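Local coordinates for protein aminofutalosine deaminase (Helicobacter pylori, PDB 7LKK) that catalyses hydrolytic deamination of aminofutalosine in the menaquinone pathway, using a metal-dependent amidohydrolase active site, and is captured here with a coformycin-type inhibitor bound, at residues Asp42-Glu47 against Asn382-Leu387; His81-Asn86 against His139-Asn144; Val133-Asn138 against Ala153-Glu158. All coordinates share one frame; numbering follows the deposited sequence.

From the N terminus, the chain first lays down a small sheet that includes strands 37-41 and 45-50. Residues 42-47 pair with 382-387, so interaction 1 closes a loop of more than 300 residues that contains both other contacts and returns the chain to the N-terminal sheet after the barrel has been built. Within that loop, interactions 2 and 3 cross, their segments alternating in the order 81-86, 133-138, 139-144, 153-158. Interaction 3 joins two neighbouring barrel strands, and interaction 2 ties the loops that leave strands 69-80 and 130-137. These two touch through Glu-142 and Ser-137, and both reach the inhibitor; interaction 1 lies about 25 to 30 Å away, centre to centre.

Interaction 1: residues Asp42-Glu47 against Asn382-Leu387; sequences DEKIVE and NKRADL
Ile-45 and Lys-383 meet backbone to backbone: the amide N of Ile-45 gives a nearly straight hydrogen bond to O of Lys-383 at 2.7 Å. Two more bonds flank it, from N of Asn-382 to O of Ile-45 (2.8 Å) and from N of Ala-385 to O of Glu-43 (3.1 Å). The Ile-45 and Ala-385 amide bonds make a single beta bridge between Lys-44 and Arg-384, and the Asn-382 bond extends it. The arrangement illustrates how an irregular segment can be tied to another largely through main-chain bonds.

Side chains fill in around these bonds. The CD1 methyl of Ile-45 lies across the backbone, 3.6 Å from O of Arg-384, and its side chain passes obliquely over the CB of Lys-383. A bend at chi2 (-69°) lays CD of Lys-44 3.9 Å from CA of Arg-384. On the other flank the methyl of Ala-385 points at the turn, 3.4 Å from O of Glu-43.

A second shell sets the shape of each partner. OD1 of Asp-42 accepts from N of Lys-44 at 2.9 Å, an Asx turn that shapes the approach to strand 45-50. In the other segment Ala-385 centres an inverse gamma turn, and Arg-384 grips Asp-386 in a side-on salt bridge, its NE 2.8 Å from OD2 in the guanidinium plane and its NH2 bonded to OD1. That carboxylate also accepts from Asn-376 and from the backbone of Gly-418.

Ile-45, Ala-385 and Leu-387 all pack on strand 37-41, so the loop following helix 366-371 is clasped to the N-terminal sheet just before strand 387-391 begins.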
loop_
_atom_site.group_PDB
_atom_site.type_symbol
_atom_site.label_atom_id
_atom_site.label_comp_id
_atom_site.label_asym_id
_atom_site.label_seq_id
_atom_site.Cartn_x
_atom_site.Cartn_y
_atom_site.Cartn_z
ATOM N N ASP A 42 20.453 -4.923 -29.740
ATOM C CA ASP A 42 20.982 -3.629 -30.147
ATOM C C ASP A 42 19.930 -2.588 -29.784
ATOM O O ASP A 42 19.698 -2.334 -28.599
ATOM C CB ASP A 42 21.316 -3.604 -31.642
ATOM C CG ASP A 42 20.331 -4.401 -32.480
ATOM O OD1 ASP A 42 19.112 -4.299 -32.231
ATOM O OD2 ASP A 42 20.777 -5.130 -33.391
ATOM N N GLU A 43 19.254 -2.017 -30.782
ATOM C CA GLU A 43 18.069 -1.220 -30.498
ATOM C C GLU A 43 16.840 -2.091 -30.279
ATOM O O GLU A 43 15.900 -1.662 -29.600
ATOM C CB GLU A 43 17.805 -0.223 -31.630
ATOM C CG GLU A 43 18.780 0.945 -31.664
ATOM C CD GLU A 43 19.927 0.721 -32.629
ATOM O OE1 GLU A 43 20.042 -0.401 -33.165
ATOM O OE2 GLU A 43 20.719 1.661 -32.845
ATOM N N LYS A 44 16.833 -3.300 -30.832
ATOM C CA LYS A 44 15.762 -4.261 -30.637
ATOM C C LYS A 44 16.324 -5.499 -29.955
ATOM O O LYS A 44 17.539 -5.717 -29.922
ATOM C CB LYS A 44 15.108 -4.655 -31.970
ATOM C CG LYS A 44 14.654 -3.482 -32.830
ATOM C CD LYS A 44 13.470 -2.765 -32.206
ATOM C CE LYS A 44 12.720 -1.938 -33.243
ATOM N NZ LYS A 44 13.286 -0.569 -33.377
ATOM N N ILE A 45 15.423 -6.318 -29.416
ATOM C CA ILE A 45 15.814 -7.615 -28.874
ATOM C C ILE A 45 16.144 -8.544 -30.031
ATOM O O ILE A 45 15.311 -8.771 -30.918
ATOM C CB ILE A 45 14.707 -8.196 -27.988
ATOM C CG1 ILE A 45 14.481 -7.303 -26.768
ATOM C CG2 ILE A 45 15.062 -9.617 -27.560
ATOM C CD1 ILE A 45 13.195 -7.591 -26.030
ATOM N N VAL A 46 17.359 -9.082 -30.034
ATOM C CA VAL A 46 17.856 -9.892 -31.141
ATOM C C VAL A 46 17.704 -11.383 -30.865
ATOM O O VAL A 46 17.228 -12.132 -31.717
ATOM C CB VAL A 46 19.326 -9.527 -31.451
ATOM C CG1 VAL A 46 19.918 -10.509 -32.441
ATOM C CG2 VAL A 46 19.416 -8.106 -31.990
ATOM N N GLU A 47 18.090 -11.828 -29.671
ATOM C CA GLU A 47 18.068 -13.248 -29.353
ATOM C C GLU A 47 17.943 -13.434 -27.848
ATOM O O GLU A 47 18.476 -12.646 -27.062
ATOM C CB GLU A 47 19.328 -13.953 -29.873
ATOM C CG GLU A 47 19.272 -15.470 -29.797
ATOM C CD GLU A 47 20.423 -16.133 -30.528
ATOM O OE1 GLU A 47 20.895 -15.565 -31.536
ATOM O OE2 GLU A 47 20.852 -17.223 -30.098
ATOM N N ASN A 382 12.637 -8.990 -31.818
ATOM C CA ASN A 382 12.124 -7.902 -32.646
ATOM C C ASN A 382 11.379 -6.852 -31.825
ATOM O O ASN A 382 10.995 -5.822 -32.379
ATOM C CB ASN A 382 11.212 -8.379 -33.795
ATOM C CG ASN A 382 11.893 -9.396 -34.690
ATOM O OD1 ASN A 382 13.077 -9.269 -35.001
ATOM N ND2 ASN A 382 11.150 -10.416 -35.100
ATOM N N LYS A 383 11.151 -7.072 -30.534
ATOM C CA LYS A 383 10.616 -6.014 -29.694
ATOM C C LYS A 383 11.711 -5.008 -29.358
ATOM O O LYS A 383 12.906 -5.282 -29.498
ATOM C CB LYS A 383 10.017 -6.589 -28.410
ATOM C CG LYS A 383 8.907 -7.598 -28.635
ATOM C CD LYS A 383 7.545 -6.934 -28.620
ATOM C CE LYS A 383 6.442 -7.921 -28.971
ATOM N NZ LYS A 383 5.152 -7.226 -29.250
ATOM N N ARG A 384 11.289 -3.823 -28.921
ATOM C CA ARG A 384 12.246 -2.810 -28.502
ATOM C C ARG A 384 13.070 -3.310 -27.323
ATOM O O ARG A 384 12.588 -4.060 -26.469
ATOM C CB ARG A 384 11.526 -1.516 -28.117
ATOM C CG ARG A 384 10.910 -0.762 -29.285
ATOM C CD ARG A 384 10.144 0.449 -28.778
ATOM N NE ARG A 384 10.896 1.148 -27.739
ATOM C CZ ARG A 384 11.696 2.185 -27.965
ATOM N NH1 ARG A 384 11.844 2.660 -29.194
ATOM N NH2 ARG A 384 12.344 2.753 -26.958
ATOM N N ALA A 385 14.333 -2.884 -27.280
ATOM C CA ALA A 385 15.226 -3.208 -26.169
ATOM C C ALA A 385 15.004 -2.240 -25.001
ATOM O O ALA A 385 15.882 -1.475 -24.603
ATOM C CB ALA A 385 16.676 -3.193 -26.637
ATOM N N ASP A 386 13.786 -2.273 -24.468
ATOM C CA ASP A 386 13.416 -1.513 -23.276
ATOM C C ASP A 386 13.473 -2.482 -22.100
ATOM O O ASP A 386 12.544 -3.262 -21.877
ATOM C CB ASP A 386 12.033 -0.888 -23.433
ATOM C CG ASP A 386 11.963 0.106 -24.585
ATOM O OD1 ASP A 386 13.017 0.645 -24.989
ATOM O OD2 ASP A 386 10.847 0.347 -25.090
ATOM N N LEU A 387 14.569 -2.438 -21.345
ATOM C CA LEU A 387 14.873 -3.482 -20.377
ATOM C C LEU A 387 15.265 -2.884 -19.036
ATOM O O LEU A 387 16.018 -1.906 -18.974
ATOM C CB LEU A 387 16.001 -4.386 -20.894
ATOM C CG LEU A 387 15.721 -5.069 -22.236
ATOM C CD1 LEU A 387 16.986 -5.683 -22.819
ATOM C CD2 LEU A 387 14.632 -6.120 -22.081
#

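Interaction 2: residues His81-Asn86 against His139-Asn144; sequences HFEFSN and HLIEVN. With FE (Fe (III) ion), chain E; MCF ((8R)-3-(5-S-methyl-5-thio-beta-D-ribofuranosyl)-3,6,7,8-tetrahydroimidazo[4,5-d][1,3]diazepin-8-ol), chain J.
Glu-83 reaches across to the backbone of His-139, its OE2 accepting from the amide N at 2.9 Å through the syn lone pair. The same oxygen takes a weak bond from N of Ile-141 at 3.5 Å, so one carboxylate corner gathers the turn that leads into helix 143-147. With CG anti to the carbonyl carbon and the chain extended beyond it (chi2 172°), Glu-83 spans the gap; its OE1 is held by the amide of Asn-138.

The tight part lies between Phe-82, Glu-83 and Glu-142. CB of Phe-82 sits 3.7 Å from CB of Glu-142, whose bend at chi2 (-88°) turns its carboxylate across the Glu-83 chain. The two glutamates cross at about a right angle, OE1 of Glu-142 lying 3.4 Å from CG of Glu-83. A water bridges this buried corner, accepting from N of Phe-82 and hydrogen-bonded to OE1 of Glu-142, each at 2.7 Å. Toward solvent the contact thins: the side chain of exposed His-139 offers mainly its CB to OE2 of Glu-83, and that of Ile-141 only grazes it.

Just before this junction His-81 turns the other way, into the active site. Its NE2 binds the iron with His-79, His-221 and O8 of the inhibitor; Asp-328 completes the metal site. N1 of the inhibitor lies over the centre of the His-81 ring.

OE2 of Glu-83 and OE2 of Glu-142 stand only 3.7 Å apart, and Ser-137 OG is hydrogen-bonded to the latter and only weakly to the former. Such closeness may favour a retained proton, more plausibly on Glu-142, since backbone amides serve Glu-83.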
loop_
_atom_site.group_PDB
_atom_site.type_symbol
_atom_site.label_atom_id
_atom_site.label_comp_id
_atom_site.label_asym_id
_atom_site.label_seq_id
_atom_site.Cartn_x
_atom_site.Cartn_y
_atom_site.Cartn_z
ATOM N N HIS A 81 -1.108 12.036 -15.227
ATOM C CA HIS A 81 -1.349 13.464 -15.447
ATOM C C HIS A 81 -0.153 14.237 -14.898
ATOM O O HIS A 81 -0.138 14.617 -13.725
ATOM C CB HIS A 81 -2.648 13.927 -14.778
ATOM C CG HIS A 81 -3.865 13.176 -15.217
ATOM N ND1 HIS A 81 -4.816 13.721 -16.052
ATOM C CD2 HIS A 81 -4.300 11.930 -14.917
ATOM C CE1 HIS A 81 -5.778 12.840 -16.256
ATOM N NE2 HIS A 81 -5.489 11.744 -15.580
ATOM N N PHE A 82 0.852 14.467 -15.748
ATOM C CA PHE A 82 2.057 15.157 -15.297
ATOM C C PHE A 82 1.773 16.597 -14.890
ATOM O O PHE A 82 2.437 17.129 -13.993
ATOM C CB PHE A 82 3.125 15.126 -16.390
ATOM C CG PHE A 82 3.877 13.828 -16.466
ATOM C CD1 PHE A 82 4.763 13.464 -15.465
ATOM C CD2 PHE A 82 3.708 12.978 -17.545
ATOM C CE1 PHE A 82 5.458 12.272 -15.536
ATOM C CE2 PHE A 82 4.404 11.785 -17.623
ATOM C CZ PHE A 82 5.278 11.432 -16.616
ATOM N N GLU A 83 0.795 17.245 -15.531
ATOM C CA GLU A 83 0.526 18.652 -15.255
ATOM C C GLU A 83 0.090 18.899 -13.815
ATOM O O GLU A 83 0.241 20.020 -13.320
ATOM C CB GLU A 83 -0.536 19.182 -16.223
ATOM C CG GLU A 83 -0.099 19.191 -17.683
ATOM C CD GLU A 83 -1.232 19.539 -18.633
ATOM O OE1 GLU A 83 -2.341 18.986 -18.472
ATOM O OE2 GLU A 83 -1.013 20.364 -19.545
ATOM N N PHE A 84 -0.437 17.884 -13.128
ATOM C CA PHE A 84 -0.874 18.014 -11.744
ATOM C C PHE A 84 0.189 17.563 -10.746
ATOM O O PHE A 84 -0.148 17.218 -9.608
ATOM C CB PHE A 84 -2.161 17.221 -11.520
ATOM C CG PHE A 84 -3.370 17.819 -12.178
ATOM C CD1 PHE A 84 -4.117 18.792 -11.532
ATOM C CD2 PHE A 84 -3.769 17.398 -13.435
ATOM C CE1 PHE A 84 -5.234 19.340 -12.132
ATOM C CE2 PHE A 84 -4.885 17.943 -14.041
ATOM C CZ PHE A 84 -5.618 18.915 -13.388
ATOM N N SER A 85 1.464 17.561 -11.142
ATOM C CA SER A 85 2.513 16.991 -10.305
ATOM C C SER A 85 2.812 17.814 -9.056
ATOM O O SER A 85 3.470 17.299 -8.145
ATOM C CB SER A 85 3.792 16.811 -11.123
ATOM O OG SER A 85 3.637 15.789 -12.093
ATOM N N ASN A 86 2.352 19.065 -8.985
ATOM C CA ASN A 86 2.580 19.875 -7.793
ATOM C C ASN A 86 1.768 19.400 -6.597
ATOM O O ASN A 86 2.119 19.727 -5.457
ATOM C CB ASN A 86 2.241 21.340 -8.073
ATOM C CG ASN A 86 3.422 22.129 -8.595
ATOM O OD1 ASN A 86 4.576 21.792 -8.333
ATOM N ND2 ASN A 86 3.138 23.198 -9.334
ATOM N N HIS A 139 -2.973 21.029 -21.637
ATOM C CA HIS A 139 -2.349 22.247 -22.135
ATOM C C HIS A 139 -0.953 22.035 -22.706
ATOM O O HIS A 139 -0.319 23.015 -23.113
ATOM C CB HIS A 139 -2.280 23.307 -21.023
ATOM C CG HIS A 139 -3.595 23.578 -20.359
ATOM N ND1 HIS A 139 -4.639 24.208 -21.002
ATOM C CD2 HIS A 139 -4.034 23.310 -19.106
ATOM C CE1 HIS A 139 -5.663 24.315 -20.175
ATOM N NE2 HIS A 139 -5.323 23.777 -19.017
ATOM N N LEU A 140 -0.449 20.798 -22.722
ATOM C CA LEU A 140 0.862 20.462 -23.288
ATOM C C LEU A 140 2.013 21.116 -22.526
ATOM O O LEU A 140 3.088 21.346 -23.087
ATOM C CB LEU A 140 0.937 20.825 -24.776
ATOM C CG LEU A 140 -0.181 20.297 -25.678
ATOM C CD1 LEU A 140 0.080 20.676 -27.128
ATOM C CD2 LEU A 140 -0.334 18.791 -25.531
ATOM N N ILE A 141 1.809 21.410 -21.239
ATOM C CA ILE A 141 2.855 22.047 -20.444
ATOM C C ILE A 141 3.975 21.067 -20.104
ATOM O O ILE A 141 5.116 21.484 -19.870
ATOM C CB ILE A 141 2.231 22.679 -19.182
ATOM C CG1 ILE A 141 1.277 23.806 -19.579
ATOM C CG2 ILE A 141 3.295 23.228 -18.242
ATOM C CD1 ILE A 141 0.528 24.411 -18.413
ATOM N N GLU A 142 3.692 19.767 -20.110
ATOM C CA GLU A 142 4.690 18.758 -19.781
ATOM C C GLU A 142 5.413 18.203 -21.001
ATOM O O GLU A 142 6.369 17.439 -20.835
ATOM C CB GLU A 142 4.035 17.601 -19.020
ATOM C CG GLU A 142 3.239 16.659 -19.910
ATOM C CD GLU A 142 1.802 17.105 -20.089
ATOM O OE1 GLU A 142 0.905 16.468 -19.499
ATOM O OE2 GLU A 142 1.570 18.095 -20.816
ATOM N N VAL A 143 4.982 18.564 -22.213
ATOM C CA VAL A 143 5.489 17.914 -23.421
ATOM C C VAL A 143 6.979 18.182 -23.606
ATOM O O VAL A 143 7.743 17.282 -23.973
ATOM C CB VAL A 143 4.676 18.365 -24.650
ATOM C CG1 VAL A 143 5.292 17.816 -25.929
ATOM C CG2 VAL A 143 3.230 17.913 -24.520
ATOM N N ASN A 144 7.413 19.424 -23.373
ATOM C CA ASN A 144 8.812 19.782 -23.603
ATOM C C ASN A 144 9.751 18.919 -22.769
ATOM O O ASN A 144 10.734 18.372 -23.284
ATOM C CB ASN A 144 9.029 21.264 -23.304
ATOM C CG ASN A 144 8.541 22.161 -24.425
ATOM O OD1 ASN A 144 8.284 21.699 -25.537
ATOM N ND2 ASN A 144 8.406 23.451 -24.137
HETATM FE FE FE E . -6.823 10.326 -15.144
HETATM O O8 MCF J . -8.264 10.459 -13.820
HETATM C C8 MCF J . -8.088 11.173 -12.623
HETATM C C7 MCF J . -9.363 11.243 -11.788
HETATM N N6 MCF J . -10.530 11.263 -12.634
HETATM C C5 MCF J . -10.596 12.198 -13.735
HETATM N N4 MCF J . -9.561 13.155 -14.110
HETATM C C10 MCF J . -8.233 13.512 -13.553
HETATM C C9 MCF J . -7.495 12.579 -12.851
HETATM N N1 MCF J . -6.362 13.160 -12.482
HETATM C C2 MCF J . -6.339 14.413 -12.932
HETATM N N3 MCF J . -7.481 14.619 -13.595
HETATM C C1S MCF J . -7.823 15.926 -14.236
HETATM C C2S MCF J . -8.454 15.789 -15.641
HETATM O O2S MCF J . -7.487 15.665 -16.594
HETATM O O4S MCF J . -8.721 16.527 -13.550
HETATM C C4S MCF J . -9.508 17.490 -14.588
HETATM C C3S MCF J . -9.187 17.117 -15.794
HETATM O O3S MCF J . -8.265 18.140 -16.405
HETATM C C5S MCF J . -11.004 17.350 -14.368
HETATM S S5S MCF J . -11.829 18.912 -14.788
HETATM C C6S MCF J . -13.593 18.595 -15.082
HETATM O O HOH W 1 0.606 14.046 -18.401
#

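Interaction 3: residues Val133-Asn138 against Ala153-Glu158; sequences VGAISN and AVVFLE. With MCF ((8R)-3-(5-S-methyl-5-thio-beta-D-ribofuranosyl)-3,6,7,8-tetrahydroimidazo[4,5-d][1,3]diazepin-8-ol), chain J; EDO (1,2-ethanediol), chain F.
Ile-136 and Phe-156 form the apolar centre of two neighbouring parallel strands in the TIM barrel of this amidohydrolase, joined through helix 143-147 as a beta-alpha-beta unit. CD1 of Ile-136 approaches CB of Phe-156 at 3.8 Å, the side chains crossing at a slant. The phenyl ring turns its edge to the neighbouring strand, where CE1 of Phe-156 comes within 4.0 Å of CA of Gly-134. Across the sheet, Val-133, Ala-135 and Ser-137 share a face with Ala-153, Val-155 and Leu-157, and helix 166-180 packs against Val-155 and Leu-157.

Between these two layers run five backbone hydrogen bonds, alternating in direction as parallel pairing demands, from N of Val-154 to O of Val-133 through to N of Glu-158 to O of Ser-137 (2.7 Å). The axes of the two short segments are 24° apart, the local twist between neighbouring strands.

At the C-terminal end, where TIM barrels place their active sites, the pairing passes to side chains. Glu-158 extends with CG anti to its backbone N (chi1 174°), over CG2 of Ile-136, and lies alongside Asn-138 pointing the same way. ND2 of Asn-138 gives one hydrogen to OE1 of Glu-158 at 2.9 Å, on the anti lone pair and nearly in the amide plane, and the other to O of Glu-158 from above its carbonyl plane. This double hold fixes the amide's rotation and turns OD1 toward the inhibitor's ribose. There O3S of the inhibitor donates to OD1 of Asn-138 at 2.7 Å, and its O2S donates to OE1 of Glu-158 at 2.5 Å.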
loop_
_atom_site.group_PDB
_atom_site.type_symbol
_atom_site.label_atom_id
_atom_site.label_comp_id
_atom_site.label_asym_id
_atom_site.label_seq_id
_atom_site.Cartn_x
_atom_site.Cartn_y
_atom_site.Cartn_z
ATOM N N VAL A 133 5.204 5.983 -21.133
ATOM C CA VAL A 133 4.142 6.639 -20.381
ATOM C C VAL A 133 3.017 7.042 -21.324
ATOM O O VAL A 133 3.261 7.508 -22.442
ATOM C CB VAL A 133 4.661 7.870 -19.605
ATOM C CG1 VAL A 133 5.554 7.436 -18.452
ATOM C CG2 VAL A 133 5.405 8.826 -20.533
ATOM N N GLY A 134 1.782 6.834 -20.875
ATOM C CA GLY A 134 0.621 7.451 -21.486
ATOM C C GLY A 134 0.256 8.705 -20.717
ATOM O O GLY A 134 -0.332 8.622 -19.635
ATOM N N ALA A 135 0.622 9.868 -21.249
ATOM C CA ALA A 135 0.493 11.134 -20.537
ATOM C C ALA A 135 -0.764 11.867 -20.989
ATOM O O ALA A 135 -0.871 12.271 -22.152
ATOM C CB ALA A 135 1.730 12.003 -20.765
ATOM N N ILE A 136 -1.706 12.047 -20.068
ATOM C CA ILE A 136 -2.890 12.855 -20.333
ATOM C C ILE A 136 -2.532 14.322 -20.145
ATOM O O ILE A 136 -1.982 14.712 -19.109
ATOM C CB ILE A 136 -4.051 12.444 -19.414
ATOM C CG1 ILE A 136 -4.352 10.952 -19.564
ATOM C CG2 ILE A 136 -5.286 13.281 -19.719
ATOM C CD1 ILE A 136 -5.285 10.622 -20.712
ATOM N N SER A 137 -2.852 15.143 -21.142
ATOM C CA SER A 137 -2.441 16.539 -21.143
ATOM C C SER A 137 -3.591 17.415 -21.612
ATOM O O SER A 137 -4.228 17.117 -22.627
ATOM C CB SER A 137 -1.222 16.749 -22.047
ATOM O OG SER A 137 -0.758 18.083 -21.967
ATOM N N ASN A 138 -3.846 18.494 -20.871
ATOM C CA ASN A 138 -4.842 19.488 -21.251
ATOM C C ASN A 138 -4.242 20.720 -21.913
ATOM O O ASN A 138 -4.937 21.397 -22.677
ATOM C CB ASN A 138 -5.646 19.931 -20.023
ATOM C CG ASN A 138 -6.405 18.789 -19.381
ATOM O OD1 ASN A 138 -6.238 18.506 -18.196
ATOM N ND2 ASN A 138 -7.247 18.125 -20.163
ATOM N N ALA A 153 6.869 8.398 -25.012
ATOM C CA ALA A 153 5.712 9.172 -24.585
ATOM C C ALA A 153 4.598 9.082 -25.617
ATOM O O ALA A 153 4.820 9.349 -26.803
ATOM C CB ALA A 153 6.088 10.637 -24.347
ATOM N N VAL A 154 3.410 8.698 -25.160
ATOM C CA VAL A 154 2.174 8.854 -25.917
ATOM C C VAL A 154 1.355 9.916 -25.198
ATOM O O VAL A 154 0.794 9.660 -24.124
ATOM C CB VAL A 154 1.396 7.539 -26.036
ATOM C CG1 VAL A 154 0.099 7.761 -26.803
ATOM C CG2 VAL A 154 2.246 6.479 -26.719
ATOM N N VAL A 155 1.288 11.111 -25.775
ATOM C CA VAL A 155 0.624 12.241 -25.134
ATOM C C VAL A 155 -0.809 12.306 -25.647
ATOM O O VAL A 155 -1.047 12.543 -26.836
ATOM C CB VAL A 155 1.369 13.557 -25.386
ATOM C CG1 VAL A 155 0.530 14.734 -24.913
ATOM C CG2 VAL A 155 2.710 13.542 -24.672
ATOM N N PHE A 156 -1.762 12.079 -24.748
ATOM C CA PHE A 156 -3.187 12.179 -25.050
ATOM C C PHE A 156 -3.627 13.606 -24.745
ATOM O O PHE A 156 -3.787 13.980 -23.581
ATOM C CB PHE A 156 -3.994 11.181 -24.222
ATOM C CG PHE A 156 -3.696 9.738 -24.525
ATOM C CD1 PHE A 156 -2.616 9.099 -23.934
ATOM C CD2 PHE A 156 -4.518 9.010 -25.368
ATOM C CE1 PHE A 156 -2.349 7.768 -24.200
ATOM C CE2 PHE A 156 -4.254 7.678 -25.641
ATOM C CZ PHE A 156 -3.169 7.056 -25.053
ATOM N N LEU A 157 -3.817 14.411 -25.786
ATOM C CA LEU A 157 -4.406 15.734 -25.607
ATOM C C LEU A 157 -5.875 15.562 -25.250
ATOM O O LEU A 157 -6.670 15.093 -26.072
ATOM C CB LEU A 157 -4.246 16.579 -26.867
ATOM C CG LEU A 157 -4.798 18.002 -26.748
ATOM C CD1 LEU A 157 -4.092 18.768 -25.639
ATOM C CD2 LEU A 157 -4.696 18.748 -28.069
ATOM N N GLU A 158 -6.240 15.941 -24.030
ATOM C CA GLU A 158 -7.544 15.630 -23.464
ATOM C C GLU A 158 -8.485 16.816 -23.620
ATOM O O GLU A 158 -8.150 17.939 -23.226
ATOM C CB GLU A 158 -7.414 15.256 -21.989
ATOM C CG GLU A 158 -8.736 15.058 -21.283
ATOM C CD GLU A 158 -8.554 14.724 -19.818
ATOM O OE1 GLU A 158 -8.150 15.621 -19.052
ATOM O OE2 GLU A 158 -8.809 13.561 -19.437
HETATM O O8 MCF J . -8.264 10.459 -13.820
HETATM C C8 MCF J . -8.088 11.173 -12.623
HETATM C C7 MCF J . -9.363 11.243 -11.788
HETATM N N6 MCF J . -10.530 11.263 -12.634
HETATM C C5 MCF J . -10.596 12.198 -13.735
HETATM N N4 MCF J . -9.561 13.155 -14.110
HETATM C C10 MCF J . -8.233 13.512 -13.553
HETATM C C9 MCF J . -7.495 12.579 -12.851
HETATM N N1 MCF J . -6.362 13.160 -12.482
HETATM C C2 MCF J . -6.339 14.413 -12.932
HETATM N N3 MCF J . -7.481 14.619 -13.595
HETATM C C1S MCF J . -7.823 15.926 -14.236
HETATM C C2S MCF J . -8.454 15.789 -15.641
HETATM O O2S MCF J . -7.487 15.665 -16.594
HETATM O O4S MCF J . -8.721 16.527 -13.550
HETATM C C4S MCF J . -9.508 17.490 -14.588
HETATM C C3S MCF J . -9.187 17.117 -15.794
HETATM O O3S MCF J . -8.265 18.140 -16.405
HETATM C C5S MCF J . -11.004 17.350 -14.368
HETATM S S5S MCF J . -11.829 18.912 -14.788
HETATM C C6S MCF J . -13.593 18.595 -15.082
HETATM C C1 EDO F . -6.751 21.909 -16.095
HETATM O O1 EDO F . -5.891 20.765 -16.027
HETATM C C2 EDO F . -8.154 21.482 -16.510
HETATM O O2 EDO F . -8.831 20.892 -15.394
#